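Local coordinates for protein Exo-1,5-alpha-l-arabinofuranobiosidase (Gibberella zeae, PDB 2YDT) that probably cleaves alpha-1,5-linked L-arabinan as an exo-glycosidase releasing arabinobiose, and binds arabinofuranose and an iminosugar inhibitor in its pocket, at residues I112-Y124 with F135-P147. Numbering follows the deposited sequence.
Sequences IPSDLSETLIEVY and FVSHVALGGEALP. With SO4 (sulfate ion), chain E.
Ile121 pairs with Ala140 and Val123 with Ser137 where strands 119-124 and 135-142 run antiparallel as the outer hairpin of a four-stranded beta-propeller blade, with two classic bulges: Val139 and Ala140 both face Ile121, Val136 and Ser137 both face Val123. On the tight face Ile121 and Ala140 pack on Tyr170, Val123 and Val139 on Leu168, both of strand 165-172 in the next blade. There Val123 CG2 meets Val139 CG2 at 3.7 Å. Thr119 CG2 is pressed to 3.5 Å from Ala145 CB, closer than usual for two carbons, while Thr119 OG1 donates to Gly143 O at 2.9 Å. The loose side is the exposed His138 and Leu141 of the outermost strand, with Leu120, Glu122 and Tyr124 buried beside them. Phe135 turns its edge to the face of Tyr124, planes at 63°, and Phe135 CZ sits over the centre of the His138 ring. Toward the sugar pocket, which Pro147 lines, Glu144 N donates to a sulfate, probably from the crystallisation liquor, which Thr152 OG1 also binds. A bend at chi2 (-76°) brings the Glu122 carboxylate alongside His138, the planes 15° apart; Asn80 holds OE2, and His138 ND1 donates to the syn lone pair of Glu122 OE1 at 2.5 Å.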
loop_
_atom_site.group_PDB
_atom_site.type_symbol
_atom_site.label_atom_id
_atom_site.label_comp_id
_atom_site.label_asym_id
_atom_site.label_seq_id
_atom_site.Cartn_x
_atom_site.Cartn_y
_atom_site.Cartn_z
ATOM N N ILE A 112 9.757 -12.384 -7.912
ATOM C CA ILE A 112 11.126 -11.943 -8.113
ATOM C C ILE A 112 12.041 -13.121 -7.777
ATOM O O ILE A 112 11.931 -13.715 -6.682
ATOM C CB ILE A 112 11.487 -10.785 -7.139
ATOM C CG1 ILE A 112 10.535 -9.596 -7.349
ATOM C CG2 ILE A 112 12.979 -10.322 -7.273
ATOM C CD1 ILE A 112 10.737 -8.449 -6.315
ATOM N N PRO A 113 12.960 -13.468 -8.685
ATOM C CA PRO A 113 13.898 -14.521 -8.314
ATOM C C PRO A 113 14.826 -14.073 -7.214
ATOM O O PRO A 113 15.017 -12.892 -6.998
ATOM C CB PRO A 113 14.684 -14.754 -9.605
ATOM C CG PRO A 113 14.608 -13.446 -10.348
ATOM C CD PRO A 113 13.282 -12.842 -9.974
ATOM N N SER A 114 15.409 -15.033 -6.510
ATOM C CA SER A 114 16.259 -14.739 -5.351
ATOM C C SER A 114 17.388 -13.775 -5.672
ATOM O O SER A 114 17.792 -12.987 -4.822
ATOM C CB SER A 114 16.880 -16.019 -4.777
ATOM O OG SER A 114 15.908 -16.927 -4.283
ATOM N N ASP A 115 17.922 -13.866 -6.884
ATOM C CA ASP A 115 18.988 -12.981 -7.302
ATOM C C ASP A 115 18.569 -11.557 -7.679
ATOM O O ASP A 115 19.419 -10.719 -8.064
ATOM C CB ASP A 115 19.785 -13.679 -8.394
ATOM C CG ASP A 115 19.103 -13.692 -9.725
ATOM O OD1 ASP A 115 17.982 -13.207 -9.907
ATOM O OD2 ASP A 115 19.717 -14.240 -10.685
ATOM N N LEU A 116 17.259 -11.287 -7.551
ATOM C CA LEU A 116 16.639 -9.989 -7.785
ATOM C C LEU A 116 16.727 -9.499 -9.224
ATOM O O LEU A 116 16.560 -8.295 -9.475
ATOM C CB LEU A 116 17.221 -8.917 -6.842
ATOM C CG LEU A 116 17.169 -9.194 -5.360
ATOM C CD1 LEU A 116 17.638 -7.947 -4.564
ATOM C CD2 LEU A 116 15.778 -9.636 -4.919
ATOM N N SER A 117 16.939 -10.412 -10.179
ATOM C CA SER A 117 17.217 -10.010 -11.570
ATOM C C SER A 117 16.025 -9.503 -12.394
ATOM O O SER A 117 16.201 -8.814 -13.436
ATOM C CB SER A 117 17.900 -11.186 -12.268
ATOM O OG SER A 117 17.108 -12.337 -12.361
ATOM N N GLU A 118 14.800 -9.851 -11.970
ATOM C CA GLU A 118 13.569 -9.434 -12.653
ATOM C C GLU A 118 12.466 -9.133 -11.639
ATOM O O GLU A 118 12.571 -9.544 -10.471
ATOM C CB GLU A 118 13.074 -10.517 -13.623
ATOM C CG GLU A 118 14.099 -10.904 -14.683
ATOM C CD GLU A 118 13.555 -11.891 -15.687
ATOM O OE1 GLU A 118 12.653 -11.521 -16.452
ATOM O OE2 GLU A 118 14.045 -13.039 -15.710
ATOM N N THR A 119 11.460 -8.390 -12.097
ATOM C CA THR A 119 10.265 -8.058 -11.317
ATOM C C THR A 119 9.022 -8.378 -12.121
ATOM O O THR A 119 8.978 -8.148 -13.314
ATOM C CB THR A 119 10.274 -6.579 -10.877
ATOM O OG1 THR A 119 10.672 -5.767 -11.991
ATOM C CG2 THR A 119 11.277 -6.324 -9.746
ATOM N N LEU A 120 8.021 -8.952 -11.470
ATOM C CA LEU A 120 6.811 -9.346 -12.148
ATOM C C LEU A 120 5.596 -9.203 -11.225
ATOM O O LEU A 120 5.395 -10.019 -10.308
ATOM C CB LEU A 120 6.976 -10.774 -12.681
ATOM C CG LEU A 120 5.833 -11.441 -13.448
ATOM C CD1 LEU A 120 5.234 -10.553 -14.548
ATOM C CD2 LEU A 120 6.331 -12.795 -13.993
ATOM N N ILE A 121 4.789 -8.170 -11.489
ATOM C CA ILE A 121 3.582 -7.942 -10.743
ATOM C C ILE A 121 2.529 -8.963 -11.215
ATOM O O ILE A 121 2.181 -9.012 -12.396
ATOM C CB ILE A 121 3.072 -6.466 -10.842
ATOM C CG1 ILE A 121 4.067 -5.528 -10.128
ATOM C CG2 ILE A 121 1.687 -6.365 -10.242
ATOM C CD1 ILE A 121 3.815 -4.013 -10.382
ATOM N N GLU A 122 1.984 -9.714 -10.243
ATOM C CA GLU A 122 1.029 -10.812 -10.428
ATOM C C GLU A 122 -0.257 -10.489 -9.734
ATOM O O GLU A 122 -0.279 -9.705 -8.784
ATOM C CB GLU A 122 1.554 -12.101 -9.754
ATOM C CG GLU A 122 2.986 -12.520 -10.116
ATOM C CD GLU A 122 3.060 -13.133 -11.486
ATOM O OE1 GLU A 122 2.530 -12.508 -12.422
ATOM O OE2 GLU A 122 3.662 -14.226 -11.637
ATOM N N VAL A 123 -1.350 -11.093 -10.189
ATOM C CA VAL A 123 -2.591 -11.163 -9.404
ATOM C C VAL A 123 -2.938 -12.621 -9.122
ATOM O O VAL A 123 -3.005 -13.418 -10.052
ATOM C CB VAL A 123 -3.798 -10.440 -10.075
ATOM C CG1 VAL A 123 -5.111 -10.622 -9.312
ATOM C CG2 VAL A 123 -3.475 -8.968 -10.236
ATOM N N TYR A 124 -3.181 -12.920 -7.849
ATOM C CA TYR A 124 -3.708 -14.204 -7.350
ATOM C C TYR A 124 -5.079 -13.924 -6.731
ATOM O O TYR A 124 -5.370 -12.808 -6.262
ATOM C CB TYR A 124 -2.756 -14.823 -6.282
ATOM C CG TYR A 124 -1.576 -15.523 -6.899
ATOM C CD1 TYR A 124 -0.536 -14.802 -7.456
ATOM C CD2 TYR A 124 -1.532 -16.920 -7.001
ATOM C CE1 TYR A 124 0.543 -15.460 -8.097
ATOM C CE2 TYR A 124 -0.501 -17.560 -7.607
ATOM C CZ TYR A 124 0.540 -16.863 -8.161
ATOM O OH TYR A 124 1.566 -17.544 -8.807
ATOM N N PHE A 135 -3.548 -18.576 -9.234
ATOM C CA PHE A 135 -2.950 -17.596 -10.146
ATOM C C PHE A 135 -3.997 -17.096 -11.124
ATOM O O PHE A 135 -4.753 -17.896 -11.718
ATOM C CB PHE A 135 -1.807 -18.227 -10.927
ATOM C CG PHE A 135 -1.268 -17.355 -12.004
ATOM C CD1 PHE A 135 -0.572 -16.216 -11.674
ATOM C CD2 PHE A 135 -1.426 -17.671 -13.353
ATOM C CE1 PHE A 135 -0.072 -15.389 -12.644
ATOM C CE2 PHE A 135 -0.917 -16.832 -14.352
ATOM C CZ PHE A 135 -0.226 -15.706 -13.993
ATOM N N VAL A 136 -4.090 -15.766 -11.287
ATOM C CA VAL A 136 -5.059 -15.193 -12.210
ATOM C C VAL A 136 -4.371 -14.715 -13.474
ATOM O O VAL A 136 -4.678 -15.208 -14.581
ATOM C CB VAL A 136 -5.884 -14.057 -11.565
ATOM C CG1 VAL A 136 -6.876 -13.468 -12.605
ATOM C CG2 VAL A 136 -6.619 -14.599 -10.309
ATOM N N SER A 137 -3.438 -13.778 -13.330
ATOM C CA SER A 137 -2.730 -13.220 -14.463
ATOM C C SER A 137 -1.431 -12.524 -14.104
ATOM O O SER A 137 -1.260 -12.064 -12.969
ATOM C CB SER A 137 -3.634 -12.239 -15.248
ATOM O OG SER A 137 -4.038 -11.130 -14.444
ATOM N N HIS A 138 -0.537 -12.452 -15.099
ATOM C CA HIS A 138 0.613 -11.558 -15.089
ATOM C C HIS A 138 0.194 -10.153 -15.510
ATOM O O HIS A 138 -0.570 -9.970 -16.478
ATOM C CB HIS A 138 1.657 -12.065 -16.083
ATOM C CG HIS A 138 2.153 -13.440 -15.794
ATOM N ND1 HIS A 138 2.735 -13.787 -14.592
ATOM C CD2 HIS A 138 2.210 -14.553 -16.577
ATOM C CE1 HIS A 138 3.146 -15.045 -14.651
ATOM N NE2 HIS A 138 2.831 -15.538 -15.841
ATOM N N VAL A 139 0.621 -9.154 -14.751
ATOM C CA VAL A 139 0.294 -7.765 -15.048
ATOM C C VAL A 139 1.425 -7.012 -15.717
ATOM O O VAL A 139 1.261 -6.444 -16.806
ATOM C CB VAL A 139 -0.139 -7.018 -13.792
ATOM C CG1 VAL A 139 -0.652 -5.552 -14.164
ATOM C CG2 VAL A 139 -1.244 -7.833 -13.017
ATOM N N ALA A 140 2.575 -6.960 -15.072
ATOM C CA ALA A 140 3.667 -6.103 -15.545
ATOM C C ALA A 140 5.005 -6.726 -15.239
ATOM O O ALA A 140 5.285 -7.037 -14.100
ATOM C CB ALA A 140 3.583 -4.706 -14.883
ATOM N N LEU A 141 5.817 -6.899 -16.276
ATOM C CA LEU A 141 7.192 -7.388 -16.147
ATOM C C LEU A 141 8.160 -6.254 -16.226
ATOM O O LEU A 141 8.036 -5.368 -17.111
ATOM C CB LEU A 141 7.506 -8.327 -17.313
ATOM C CG LEU A 141 8.861 -8.996 -17.403
ATOM C CD1 LEU A 141 9.112 -10.018 -16.313
ATOM C CD2 LEU A 141 8.989 -9.669 -18.800
ATOM N N GLY A 142 9.131 -6.261 -15.323
ATOM C CA GLY A 142 10.217 -5.334 -15.315
ATOM C C GLY A 142 11.563 -6.004 -15.046
ATOM O O GLY A 142 11.695 -7.236 -14.921
ATOM N N GLY A 143 12.557 -5.151 -14.904
ATOM C CA GLY A 143 13.931 -5.589 -14.685
ATOM C C GLY A 143 14.341 -5.706 -13.234
ATOM O O GLY A 143 13.531 -6.021 -12.357
ATOM N N GLU A 144 15.621 -5.461 -12.973
ATOM C CA GLU A 144 16.265 -5.821 -11.737
ATOM C C GLU A 144 15.695 -5.032 -10.557
ATOM O O GLU A 144 15.557 -3.806 -10.614
ATOM C CB GLU A 144 17.767 -5.503 -11.869
ATOM C CG GLU A 144 18.554 -5.806 -10.634
ATOM C CD GLU A 144 20.056 -5.679 -10.795
ATOM O OE1 GLU A 144 20.751 -6.304 -9.976
ATOM O OE2 GLU A 144 20.515 -4.994 -11.721
ATOM N N ALA A 145 15.400 -5.744 -9.479
ATOM C CA ALA A 145 14.711 -5.198 -8.307
ATOM C C ALA A 145 15.606 -4.440 -7.355
ATOM O O ALA A 145 15.644 -4.751 -6.166
ATOM C CB ALA A 145 13.974 -6.372 -7.556
ATOM N N LEU A 146 16.266 -3.388 -7.861
ATOM C CA LEU A 146 16.959 -2.416 -7.030
ATOM C C LEU A 146 16.503 -1.037 -7.443
ATOM O O LEU A 146 16.296 -0.794 -8.631
ATOM C CB LEU A 146 18.493 -2.520 -7.213
ATOM C CG LEU A 146 19.141 -3.822 -6.827
ATOM C CD1 LEU A 146 20.632 -3.765 -7.270
ATOM C CD2 LEU A 146 19.003 -4.046 -5.351
ATOM N N PRO A 147 16.292 -0.121 -6.472
ATOM C CA PRO A 147 15.703 1.203 -6.794
ATOM C C PRO A 147 16.743 2.215 -7.277
ATOM O O PRO A 147 16.945 3.275 -6.648
ATOM C CB PRO A 147 15.102 1.649 -5.444
ATOM C CG PRO A 147 16.047 1.028 -4.462
ATOM C CD PRO A 147 16.374 -0.336 -5.014
HETATM S S SO4 E . 17.476 -3.977 -16.073
HETATM O O1 SO4 E . 17.280 -5.425 -16.163
HETATM O O2 SO4 E . 16.839 -3.336 -17.203
HETATM O O3 SO4 E . 16.953 -3.510 -14.804
HETATM O O4 SO4 E . 18.926 -3.668 -16.177
HETATM O O HOH W 1 20.527 -9.427 -10.139
HETATM O O HOH W 2 20.518 -7.677 -7.687
HETATM O O HOH W 3 12.525 -8.800 -17.029
#